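Long-range contacts in vanadium-dependent haloperoxidase (Zobellia galactanivorans, PDB 4CIT), which probably uses a bound vanadate ion to catalyse peroxide-dependent oxidation of halides, with iodide as its preferred substrate: residues A[194-199]-A[355-360]; A[237-242]-A[424-429]; A[335-340]-A[361-366]; A[367-372]-A[431-436]. All coordinates share one frame; numbering follows the deposited sequence. Where two conformers were deposited one is given.

Overall arrangement
The four contacts converge on one vanadate site in a largely helical chain. Interaction 3 is central: its centre lies about 11 Å from that of interaction 2 and about 13 Å from those of interactions 1 and 4, and it touches all three. Along the chain interaction 1 opens first and crosses interactions 2 and 3, whereas interaction 4 opens only after interaction 3 has closed; interaction 3 falls wholly within the span of interaction 2. Helix 426-446 serves interactions 2 and 4, pairing with helix 235-253 in the first and helix 367-383 in the second. Residues widely spaced in sequence, from Arg339 to His424, are thereby gathered round the vanadate within the PAP2 family region.

Interaction 1: residues A[194-199]-A[355-360]; sequences TPPAYM and VLQTPP
Met199 and Pro360 form the apolar end of this meeting of two loops. Their side chains run side by side, with Met199 CB 3.8 Å from Pro360 CB. The methionine is extended as far as SD and then bends (chi3 47°), which turns its terminal methyl back against the proline ring, Met199 CE lying 3.8 Å from Pro360 CG. A flexible thioether chain suits this place because it can mould itself to a rigid ring. The other end is the solvent side: the ring of the exposed cis-proline Pro196 crosses the aliphatic part of Gln357 obliquely, with Pro196 CD 4.0 Å from Gln357 CG.

Between these ends the loops meet through water. Thr194 crosses Thr358 at about a right angle, and its first torsion (chi1 50°) puts OG1 between backbone N and carbonyl carbon, facing the gap. One water bonds to Thr194 OG1 and donates to Pro359 O at 2.7 Å. A second lies 2.8 Å from Thr194 OG1, among the carbonyls of Pro195 and Thr358. A third donates to Pro195 O at 2.8 Å and accepts from Thr358 N at 3.0 Å. Thr358 sends its own hydroxyl elsewhere, to Glu341 at the start of helix 340-347.

Pro359 belongs to the vanadate pocket, so the contact backs one wall of that site. Probably because these proline-rich loops have so few N-H groups, waters bridge the carbonyls of Pro195, Thr358 and Pro359, joining the loops by a hydrated seam rather than by direct polar bonds.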
# COMPACT_ATOMS: atom_id res chain seq x y z
N THR A 194 2.24 -23.48 3.58
CA THR A 194 1.64 -23.73 4.92
C THR A 194 0.17 -24.04 4.88
O THR A 194 -0.55 -23.56 4.04
CB THR A 194 1.86 -22.47 5.83
OG1 THR A 194 1.46 -21.27 5.17
CG2 THR A 194 3.37 -22.30 6.21
N PRO A 195 -0.31 -24.85 5.88
CA PRO A 195 -1.74 -25.13 5.94
C PRO A 195 -2.53 -23.93 6.34
O PRO A 195 -2.00 -22.98 6.99
CB PRO A 195 -1.82 -26.21 7.06
CG PRO A 195 -0.66 -25.83 8.00
CD PRO A 195 0.45 -25.44 7.03
N PRO A 196 -3.85 -23.94 6.06
CA PRO A 196 -4.65 -25.04 5.52
C PRO A 196 -4.55 -25.19 4.00
O PRO A 196 -4.74 -26.29 3.47
CB PRO A 196 -6.10 -24.66 5.95
CG PRO A 196 -6.10 -23.19 6.19
CD PRO A 196 -4.67 -22.89 6.71
N ALA A 197 -4.20 -24.12 3.28
CA ALA A 197 -4.37 -24.10 1.79
C ALA A 197 -3.13 -24.52 0.99
O ALA A 197 -3.24 -25.00 -0.13
CB ALA A 197 -4.88 -22.76 1.37
N TYR A 198 -1.93 -24.46 1.61
CA TYR A 198 -0.64 -24.82 1.00
C TYR A 198 -0.51 -24.14 -0.32
O TYR A 198 -0.08 -24.73 -1.29
CB TYR A 198 -0.42 -26.36 0.88
CG TYR A 198 -0.32 -27.04 2.20
CD1 TYR A 198 0.88 -27.11 2.87
CD2 TYR A 198 -1.43 -27.68 2.76
CE1 TYR A 198 0.97 -27.76 4.09
CE2 TYR A 198 -1.34 -28.36 3.94
CZ TYR A 198 -0.14 -28.39 4.59
OH TYR A 198 -0.04 -29.04 5.78
N MET A 199 -0.82 -22.88 -0.34
CA MET A 199 -0.71 -22.09 -1.58
C MET A 199 0.74 -21.84 -1.94
O MET A 199 1.62 -21.71 -1.08
CB MET A 199 -1.45 -20.71 -1.48
CG MET A 199 -2.99 -20.65 -1.42
SD MET A 199 -3.67 -18.97 -1.15
CE MET A 199 -2.75 -18.05 -2.33
N VAL A 355 -2.01 -17.56 16.20
CA VAL A 355 -3.23 -16.80 16.34
C VAL A 355 -3.83 -16.50 14.97
O VAL A 355 -5.04 -16.68 14.77
CB VAL A 355 -3.00 -15.49 17.12
CG1 VAL A 355 -4.17 -14.56 17.02
CG2 VAL A 355 -2.84 -15.80 18.61
N LEU A 356 -3.01 -16.05 14.05
CA LEU A 356 -3.46 -15.75 12.68
C LEU A 356 -3.04 -16.87 11.75
O LEU A 356 -2.00 -17.47 11.95
CB LEU A 356 -2.81 -14.48 12.20
CG LEU A 356 -3.14 -13.24 13.05
CD1 LEU A 356 -2.38 -12.04 12.48
CD2 LEU A 356 -4.61 -12.92 13.16
N GLN A 357 -3.76 -17.03 10.65
CA GLN A 357 -3.31 -17.89 9.58
C GLN A 357 -2.05 -17.33 8.92
O GLN A 357 -1.96 -16.12 8.72
CB GLN A 357 -4.42 -17.98 8.54
CG GLN A 357 -4.09 -18.96 7.43
CD GLN A 357 -5.29 -19.22 6.48
OE1 GLN A 357 -5.24 -18.94 5.23
NE2 GLN A 357 -6.37 -19.79 7.07
N THR A 358 -1.12 -18.21 8.54
CA THR A 358 0.14 -17.76 7.97
C THR A 358 -0.07 -17.41 6.52
O THR A 358 -0.67 -18.19 5.82
CB THR A 358 1.22 -18.87 8.10
OG1 THR A 358 1.35 -19.23 9.51
CG2 THR A 358 2.54 -18.30 7.57
N PRO A 359 0.34 -16.22 6.09
CA PRO A 359 0.25 -15.87 4.71
C PRO A 359 1.14 -16.65 3.80
O PRO A 359 2.21 -17.08 4.17
CB PRO A 359 0.62 -14.41 4.70
CG PRO A 359 0.44 -13.93 6.10
CD PRO A 359 0.86 -15.11 6.87
N PRO A 360 0.72 -16.81 2.52
CA PRO A 360 1.44 -17.68 1.62
C PRO A 360 2.63 -17.09 0.92
O PRO A 360 2.64 -16.96 -0.29
CB PRO A 360 0.36 -18.06 0.59
CG PRO A 360 -0.49 -16.84 0.51
CD PRO A 360 -0.52 -16.26 1.92
O HOH W 1 3.60 -19.41 4.48
O HOH W 2 -1.24 -20.82 5.52
O HOH W 3 -1.72 -21.07 9.04

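Interaction 2: residues A[237-242]-A[424-429]. With VO4 (vanadate ion), chain B; VO4 (vanadate ion), chain F; VO4 (vanadate ion), chain D.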
# COMPACT_ATOMS: atom_id res chain seq x y z
N TYR A 237 16.84 -20.15 17.06
CA TYR A 237 16.06 -20.90 18.01
C TYR A 237 15.48 -19.98 19.07
O TYR A 237 14.31 -20.14 19.49
CB TYR A 237 16.88 -22.03 18.64
CG TYR A 237 15.98 -23.15 19.14
CD1 TYR A 237 15.44 -24.06 18.25
CD2 TYR A 237 15.66 -23.29 20.48
CE1 TYR A 237 14.63 -25.10 18.65
CE2 TYR A 237 14.83 -24.34 20.91
CZ TYR A 237 14.32 -25.23 19.98
OH TYR A 237 13.48 -26.27 20.35
N LYS A 238 16.25 -19.01 19.53
CA LYS A 238 15.73 -18.04 20.43
C LYS A 238 14.52 -17.34 19.88
O LYS A 238 13.54 -17.12 20.58
CB LYS A 238 16.80 -17.07 20.94
CG LYS A 238 17.79 -17.89 21.80
CD LYS A 238 18.81 -17.00 22.50
CE LYS A 238 19.84 -17.81 23.26
NZ LYS A 238 20.98 -16.92 23.54
N GLU A 239 14.61 -16.94 18.62
CA GLU A 239 13.48 -16.23 18.03
C GLU A 239 12.25 -17.13 17.79
O GLU A 239 11.15 -16.68 17.96
CB GLU A 239 13.94 -15.62 16.68
CG GLU A 239 14.88 -14.48 16.97
CD GLU A 239 14.94 -13.40 15.95
OE1 GLU A 239 14.21 -13.46 14.93
OE2 GLU A 239 15.74 -12.45 16.23
N LEU A 240 12.46 -18.39 17.50
CA LEU A 240 11.40 -19.38 17.29
C LEU A 240 10.69 -19.62 18.59
O LEU A 240 9.45 -19.64 18.70
CB LEU A 240 12.09 -20.71 16.89
CG LEU A 240 11.16 -21.86 16.63
CD1 LEU A 240 10.31 -21.52 15.44
CD2 LEU A 240 11.94 -23.15 16.40
N LYS A 241 11.51 -19.73 19.65
CA LYS A 241 10.98 -19.92 20.98
C LYS A 241 10.16 -18.75 21.48
O LYS A 241 9.14 -18.93 22.13
CB LYS A 241 12.11 -20.26 21.98
CG LYS A 241 11.65 -20.65 23.40
CD LYS A 241 12.74 -20.58 24.47
CE LYS A 241 12.33 -21.30 25.76
NZ LYS A 241 11.44 -20.48 26.64
N GLU A 242 10.55 -17.54 21.15
CA GLU A 242 9.76 -16.36 21.41
C GLU A 242 8.35 -16.41 20.76
O GLU A 242 7.43 -16.19 21.40
CB GLU A 242 10.56 -15.10 21.00
CG GLU A 242 9.71 -13.88 21.30
CD GLU A 242 10.22 -12.52 20.83
OE1 GLU A 242 11.15 -12.45 20.00
OE2 GLU A 242 9.61 -11.48 21.28
N HIS A 424 5.45 -14.15 12.19
CA HIS A 424 6.80 -13.58 11.99
C HIS A 424 7.64 -13.74 13.18
O HIS A 424 7.19 -13.56 14.31
CB HIS A 424 6.75 -12.08 11.58
CG HIS A 424 6.40 -11.85 10.13
ND1 HIS A 424 7.19 -12.23 9.08
CD2 HIS A 424 5.27 -11.32 9.58
CE1 HIS A 424 6.61 -11.88 7.94
NE2 HIS A 424 5.44 -11.33 8.21
N TYR A 425 8.93 -13.93 12.95
CA TYR A 425 9.94 -13.82 14.03
C TYR A 425 10.30 -12.35 14.30
O TYR A 425 10.13 -11.46 13.44
CB TYR A 425 11.25 -14.55 13.62
CG TYR A 425 11.08 -15.96 13.04
CD1 TYR A 425 10.85 -17.03 13.81
CD2 TYR A 425 11.10 -16.14 11.69
CE1 TYR A 425 10.65 -18.33 13.25
CE2 TYR A 425 10.95 -17.39 11.11
CZ TYR A 425 10.69 -18.49 11.90
OH TYR A 425 10.52 -19.68 11.21
N ARG A 426 10.96 -12.10 15.42
CA ARG A 426 11.41 -10.77 15.76
C ARG A 426 12.21 -10.09 14.69
O ARG A 426 12.00 -8.86 14.43
CB ARG A 426 12.14 -10.77 17.14
CG ARG A 426 12.73 -9.41 17.57
CD ARG A 426 13.45 -9.61 18.89
NE ARG A 426 12.47 -9.83 19.95
CZ ARG A 426 11.80 -8.87 20.59
NH1 ARG A 426 12.07 -7.58 20.37
NH2 ARG A 426 10.88 -9.19 21.53
N ALA A 427 13.19 -10.78 14.12
CA ALA A 427 14.08 -10.13 13.12
C ALA A 427 13.33 -9.59 11.92
O ALA A 427 13.58 -8.45 11.46
CB ALA A 427 15.18 -11.03 12.68
N ALA A 428 12.35 -10.38 11.41
CA ALA A 428 11.57 -9.95 10.24
C ALA A 428 10.78 -8.69 10.53
O ALA A 428 10.67 -7.81 9.68
CB ALA A 428 10.62 -11.07 9.83
N ILE A 429 10.39 -8.52 11.78
CA ILE A 429 9.65 -7.38 12.21
C ILE A 429 10.52 -6.15 12.47
O ILE A 429 10.28 -5.08 11.88
CB ILE A 429 8.84 -7.72 13.51
CG1 ILE A 429 7.79 -8.84 13.23
CG2 ILE A 429 8.23 -6.47 14.11
CD1 ILE A 429 7.24 -9.43 14.49
V VO4 B . 4.00 -10.65 6.76
O4 VO4 F . 3.24 -12.04 6.81
O2 VO4 D . 3.83 -9.20 7.93
O HOH W 4 10.99 -13.96 17.57
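Arg426 reaches from the first turn of helix 426-446 to Glu242 on helix 235-253. Its CB already lies 3.5 Å from Glu242 OE1, and CD passes the same oxygen at 3.8 Å. A bend at chi3 (-72°) then turns the guanidinium side-on to the carboxylate: Arg426 NE donates to Glu242 OE1 at 2.9 Å and Arg426 NH2 to Glu242 OE2 at 2.6 Å. The two flat groups are only 5° from coplanar, while NH1 is left to pair with Glu430.

One turn back, Glu239 OE1 accepts from Ala427 N at 3.0 Å, supplying an acceptor for a first-turn N-H. A water accepts from Arg426 N and donates to Glu239 O and Glu242 OE1. Leu240 CD1 meets the Tyr425 ring at its edge, 3.9 Å from CE1. With an alanine in place of Glu242, Arg426 NE and NH2 would probably lose their mates, leaving the guanidinium freer to turn.

Just before this helix, His424 NE2 binds vanadium at 2.2 Å. Two glutamates beside the helix start, one bonded to a backbone N-H, would be expected to favour its positive dipole end, and so probably help to hold the turn that follows the metal ligand.

Interaction 3: residues A[335-340]-A[361-366]. With VO4 (vanadate ion), chain F; VO4 (vanadate ion), chain E; VO4 (vanadate ion), chain D.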
# COMPACT_ATOMS: atom_id res chain seq x y z
N SER A 335 15.97 -14.48 0.77
CA SER A 335 16.23 -15.26 1.98
C SER A 335 15.34 -16.56 2.02
O SER A 335 15.74 -17.58 2.61
CB SER A 335 16.06 -14.38 3.21
OG SER A 335 14.78 -13.84 3.29
N ASN A 336 14.15 -16.46 1.43
CA ASN A 336 13.23 -17.56 1.28
C ASN A 336 13.12 -18.40 2.56
O ASN A 336 13.38 -19.60 2.56
CB ASN A 336 13.66 -18.40 0.08
CG ASN A 336 12.63 -19.43 -0.32
OD1 ASN A 336 11.43 -19.19 -0.30
ND2 ASN A 336 13.11 -20.57 -0.73
N LEU A 337 12.75 -17.73 3.64
CA LEU A 337 12.76 -18.28 5.00
C LEU A 337 11.48 -18.90 5.43
O LEU A 337 10.41 -18.33 5.29
CB LEU A 337 13.15 -17.17 5.96
CG LEU A 337 13.47 -17.62 7.39
CD1 LEU A 337 14.71 -18.53 7.51
CD2 LEU A 337 13.62 -16.36 8.29
N ILE A 338 11.61 -20.08 6.06
CA ILE A 338 10.49 -20.82 6.61
C ILE A 338 9.72 -20.06 7.69
O ILE A 338 10.32 -19.30 8.46
CB ILE A 338 11.12 -22.12 7.19
CG1 ILE A 338 10.08 -23.20 7.45
CG2 ILE A 338 12.00 -21.80 8.40
CD1 ILE A 338 10.78 -24.60 7.52
N ARG A 339 8.39 -20.21 7.71
CA ARG A 339 7.52 -19.60 8.65
C ARG A 339 7.51 -20.34 9.98
O ARG A 339 7.80 -21.55 10.04
CB ARG A 339 6.09 -19.53 8.08
CG ARG A 339 5.99 -18.59 6.93
CD ARG A 339 5.82 -17.15 7.46
NE ARG A 339 5.53 -16.24 6.33
CZ ARG A 339 4.92 -15.07 6.45
NH1 ARG A 339 4.64 -14.53 7.63
NH2 ARG A 339 4.74 -14.33 5.36
N PRO A 340 7.25 -19.61 11.09
CA PRO A 340 7.31 -20.16 12.42
C PRO A 340 6.45 -21.43 12.65
O PRO A 340 6.99 -22.39 13.28
CB PRO A 340 6.81 -19.01 13.30
CG PRO A 340 7.13 -17.79 12.58
CD PRO A 340 6.93 -18.17 11.12
N PHE A 361 3.68 -16.77 1.67
CA PHE A 361 4.88 -16.24 1.12
C PHE A 361 5.98 -16.31 2.17
O PHE A 361 5.63 -16.44 3.41
CB PHE A 361 4.76 -14.84 0.51
CG PHE A 361 3.85 -13.91 1.22
CD1 PHE A 361 4.30 -13.19 2.30
CD2 PHE A 361 2.56 -13.75 0.78
CE1 PHE A 361 3.50 -12.28 2.93
CE2 PHE A 361 1.72 -12.89 1.41
CZ PHE A 361 2.17 -12.16 2.52
N PRO A 362 7.25 -16.28 1.75
CA PRO A 362 8.34 -16.40 2.71
C PRO A 362 8.34 -15.31 3.79
O PRO A 362 7.71 -14.25 3.67
CB PRO A 362 9.59 -16.34 1.85
CG PRO A 362 9.13 -16.88 0.56
CD PRO A 362 7.79 -16.28 0.40
N GLU A 363 9.06 -15.60 4.83
CA GLU A 363 8.98 -14.89 6.12
C GLU A 363 9.72 -13.54 6.24
O GLU A 363 9.23 -12.65 6.98
CB GLU A 363 9.37 -15.83 7.23
CG GLU A 363 8.98 -15.36 8.60
CD GLU A 363 9.89 -14.38 9.24
OE1 GLU A 363 11.11 -14.33 8.93
OE2 GLU A 363 9.38 -13.70 10.16
N TYR A 364 10.85 -13.35 5.59
CA TYR A 364 11.76 -12.27 6.01
C TYR A 364 12.01 -11.32 4.84
O TYR A 364 12.41 -11.79 3.81
CB TYR A 364 13.10 -12.88 6.44
CG TYR A 364 14.13 -11.91 6.97
CD1 TYR A 364 14.15 -11.48 8.25
CD2 TYR A 364 15.10 -11.39 6.10
CE1 TYR A 364 15.12 -10.61 8.72
CE2 TYR A 364 16.08 -10.54 6.53
CZ TYR A 364 16.09 -10.15 7.83
OH TYR A 364 17.08 -9.35 8.30
N THR A 365 11.83 -10.04 4.95
CA THR A 365 11.29 -9.30 6.11
C THR A 365 9.76 -9.22 6.02
O THR A 365 9.14 -9.66 5.01
CB THR A 365 11.86 -7.86 6.07
OG1 THR A 365 11.72 -7.38 4.71
CG2 THR A 365 13.28 -7.81 6.59
N SER A 366 9.09 -8.75 7.08
CA SER A 366 7.65 -8.66 7.18
C SER A 366 7.09 -7.50 6.35
O SER A 366 7.56 -6.37 6.51
CB SER A 366 7.26 -8.40 8.62
OG SER A 366 5.92 -7.85 8.73
O4 VO4 F . 3.24 -12.04 6.81
O3 VO4 E . 5.27 -10.54 5.62
O2 VO4 D . 3.83 -9.20 7.93
O HOH W 5 12.27 -14.89 3.39
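Arg339 starts with CG anti to its carbonyl carbon and bends at chi2 (-83°), which brings its guanidinium to the oxygen end of the Phe361 carbonyl, while Phe361 takes the torsion that sets its CG between backbone N and carbonyl carbon (chi1 37°) and swings its ring to the vanadate side. This is the anion pocket of the PAP2 fold: Arg339-Pro340 ends the Lys-x6-Arg-Pro signature that Lys332 opens.

Arg339 grips one oxygen with two nitrogens. NE meets Phe361 O at 2.9 Å, nearly along the C=O axis, and NH2 meets the same Phe361 O at 3.0 Å from above the carbonyl plane. Both bonds lie in the guanidinium plane and fix its rotation, so that the adjoining edge faces the vanadate, where NH1 and NH2 both donate to O4, Arg339 NH1 at 3.0 Å; NH1 is also bonded to Ile423 O. Arginine suits the place, its flat group giving N-H bonds to a carbonyl and an anion at once. Glu363 CA sits over one guanidinium face, and Glu363 CB packs 3.8 Å from Arg339 CD. The carboxylate of Glu363 points on to His424 ND1 and Tyr425 N, a second-shell hold on the vanadium ligand.

The backbones are tied by Glu363 N to Leu337 O at 3.1 Å, on a lone pair in the carbonyl plane. A water extends the tie: it donates to Ser335 OG, whose other partner is Glu331 O, and accepts from Leu337 N and Tyr364 N. Further on, Ser366 caps the next helix through Ser369 N, and Ser366 OG donates to vanadate O2 at 2.6 Å.

Interaction 4: residues A[367-372]-A[431-436]; sequences GHSVVS and VGVKQG. With VO4 (vanadate ion), chain D; VO4 (vanadate ion), chain C.
The carbonyl oxygen of Gly432 is approached from both helices. Within its own helix it accepts from Gly436 N at 2.9 Å, and from helix 367-383 Val370 presents a CA-H to it, with Val370 CA 3.4 Å from Gly432 O. Val370 CG2 also presses on this oxygen, and beyond it rests 3.7 Å from Gln435 OE1, whose amide is bonded to Thr365 and Ser327.

A second CA-H contact runs the other way: Gly436 CA comes within 3.2 Å of Val370 O. Any side chain at Gly436 would collide with that carbonyl, and one at Gly432 would crowd Ser369 CB. The two glycines, four residues apart, thus make a flat GxxxG face on which the axes of the two short segments, crossing at 28°, approach to 6.7 Å. Ser369 is small enough for the same seam, and a branch of Val433 reaches back to touch it, Ser369 CB lying 3.8 Å from Val433 CG2.

Helix 367-383 starts at the vanadate. The N-H of His368 ND1 is shared between vanadate O2 at 3.0 Å and vanadate O1 at 3.1 Å, the latter in the plane of the imidazole, while NE2 bonds to the carbonyls of Trp266 and Asp267, so the ring is held from both nitrogens. Were His368 an alanine, the two vanadate oxygens would probably lose the N-H they share and those carbonyls their imidazole mate. Gly367 N also bonds to the vanadate, in keeping with the Ser-Gly-His signature at a helix start that marks the anion site of PAP2 enzymes and vanadium haloperoxidases.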
# COMPACT_ATOMS: atom_id res chain seq x y z
N GLY A 367 6.16 -7.82 5.42
CA GLY A 367 5.49 -6.85 4.64
C GLY A 367 4.79 -5.77 5.43
O GLY A 367 4.90 -4.57 5.13
N HIS A 368 4.05 -6.18 6.45
CA HIS A 368 3.42 -5.23 7.30
C HIS A 368 4.41 -4.25 7.86
O HIS A 368 4.15 -3.03 7.98
CB HIS A 368 2.71 -5.91 8.48
CG HIS A 368 1.42 -6.54 8.14
ND1 HIS A 368 1.34 -7.67 7.36
CD2 HIS A 368 0.16 -6.26 8.57
CE1 HIS A 368 0.05 -7.99 7.23
NE2 HIS A 368 -0.66 -7.20 8.00
N SER A 369 5.56 -4.78 8.32
CA SER A 369 6.60 -3.96 8.92
C SER A 369 7.26 -2.98 7.97
O SER A 369 7.36 -1.75 8.30
CB SER A 369 7.68 -4.78 9.62
OG SER A 369 7.03 -5.59 10.59
N VAL A 370 7.58 -3.46 6.77
CA VAL A 370 8.22 -2.63 5.79
C VAL A 370 7.24 -1.53 5.30
O VAL A 370 7.62 -0.36 5.17
CB VAL A 370 8.85 -3.44 4.63
CG1 VAL A 370 9.45 -2.49 3.60
CG2 VAL A 370 9.96 -4.44 5.04
N VAL A 371 6.01 -1.92 4.92
CA VAL A 371 5.05 -1.01 4.30
C VAL A 371 4.61 0.00 5.31
O VAL A 371 4.58 1.18 5.02
CB VAL A 371 3.86 -1.74 3.64
CG1 VAL A 371 2.88 -0.80 2.98
CG2 VAL A 371 4.43 -2.74 2.62
N SER A 372 4.41 -0.40 6.57
CA SER A 372 4.05 0.55 7.64
C SER A 372 5.16 1.49 7.96
O SER A 372 4.92 2.67 8.23
CB SER A 372 3.70 -0.21 8.93
OG SER A 372 2.57 -0.97 8.61
N VAL A 431 13.85 -5.66 11.75
CA VAL A 431 14.63 -5.34 10.60
C VAL A 431 13.73 -4.80 9.50
O VAL A 431 14.10 -3.85 8.72
CB VAL A 431 15.52 -6.50 10.10
CG1 VAL A 431 16.21 -6.07 8.84
CG2 VAL A 431 16.45 -6.96 11.22
N GLY A 432 12.51 -5.34 9.38
CA GLY A 432 11.56 -4.85 8.39
C GLY A 432 11.11 -3.41 8.61
O GLY A 432 11.04 -2.61 7.66
N VAL A 433 10.81 -3.06 9.85
CA VAL A 433 10.50 -1.65 10.18
C VAL A 433 11.63 -0.71 9.80
O VAL A 433 11.43 0.37 9.22
CB VAL A 433 10.24 -1.46 11.70
CG1 VAL A 433 10.25 0.07 12.01
CG2 VAL A 433 8.93 -2.08 12.05
N LYS A 434 12.87 -1.09 10.10
CA LYS A 434 14.03 -0.31 9.68
C LYS A 434 14.16 -0.12 8.21
O LYS A 434 14.44 0.95 7.69
CB LYS A 434 15.30 -0.96 10.27
CG LYS A 434 16.61 -0.36 9.73
CD LYS A 434 17.85 -1.00 10.40
CE LYS A 434 19.12 -0.56 9.61
NZ LYS A 434 19.20 0.93 9.32
N GLN A 435 14.02 -1.23 7.51
CA GLN A 435 13.99 -1.26 6.02
C GLN A 435 12.94 -0.29 5.50
O GLN A 435 13.26 0.54 4.61
CB GLN A 435 13.75 -2.68 5.56
CG GLN A 435 13.74 -2.84 4.03
CD GLN A 435 13.55 -4.29 3.60
OE1 GLN A 435 13.47 -5.24 4.41
NE2 GLN A 435 13.30 -4.44 2.33
N GLY A 436 11.71 -0.33 5.98
CA GLY A 436 10.68 0.56 5.49
C GLY A 436 10.91 2.06 5.84
O GLY A 436 10.71 2.92 5.00
O2 VO4 D . 3.83 -9.20 7.93
O1 VO4 C . 2.54 -9.69 5.31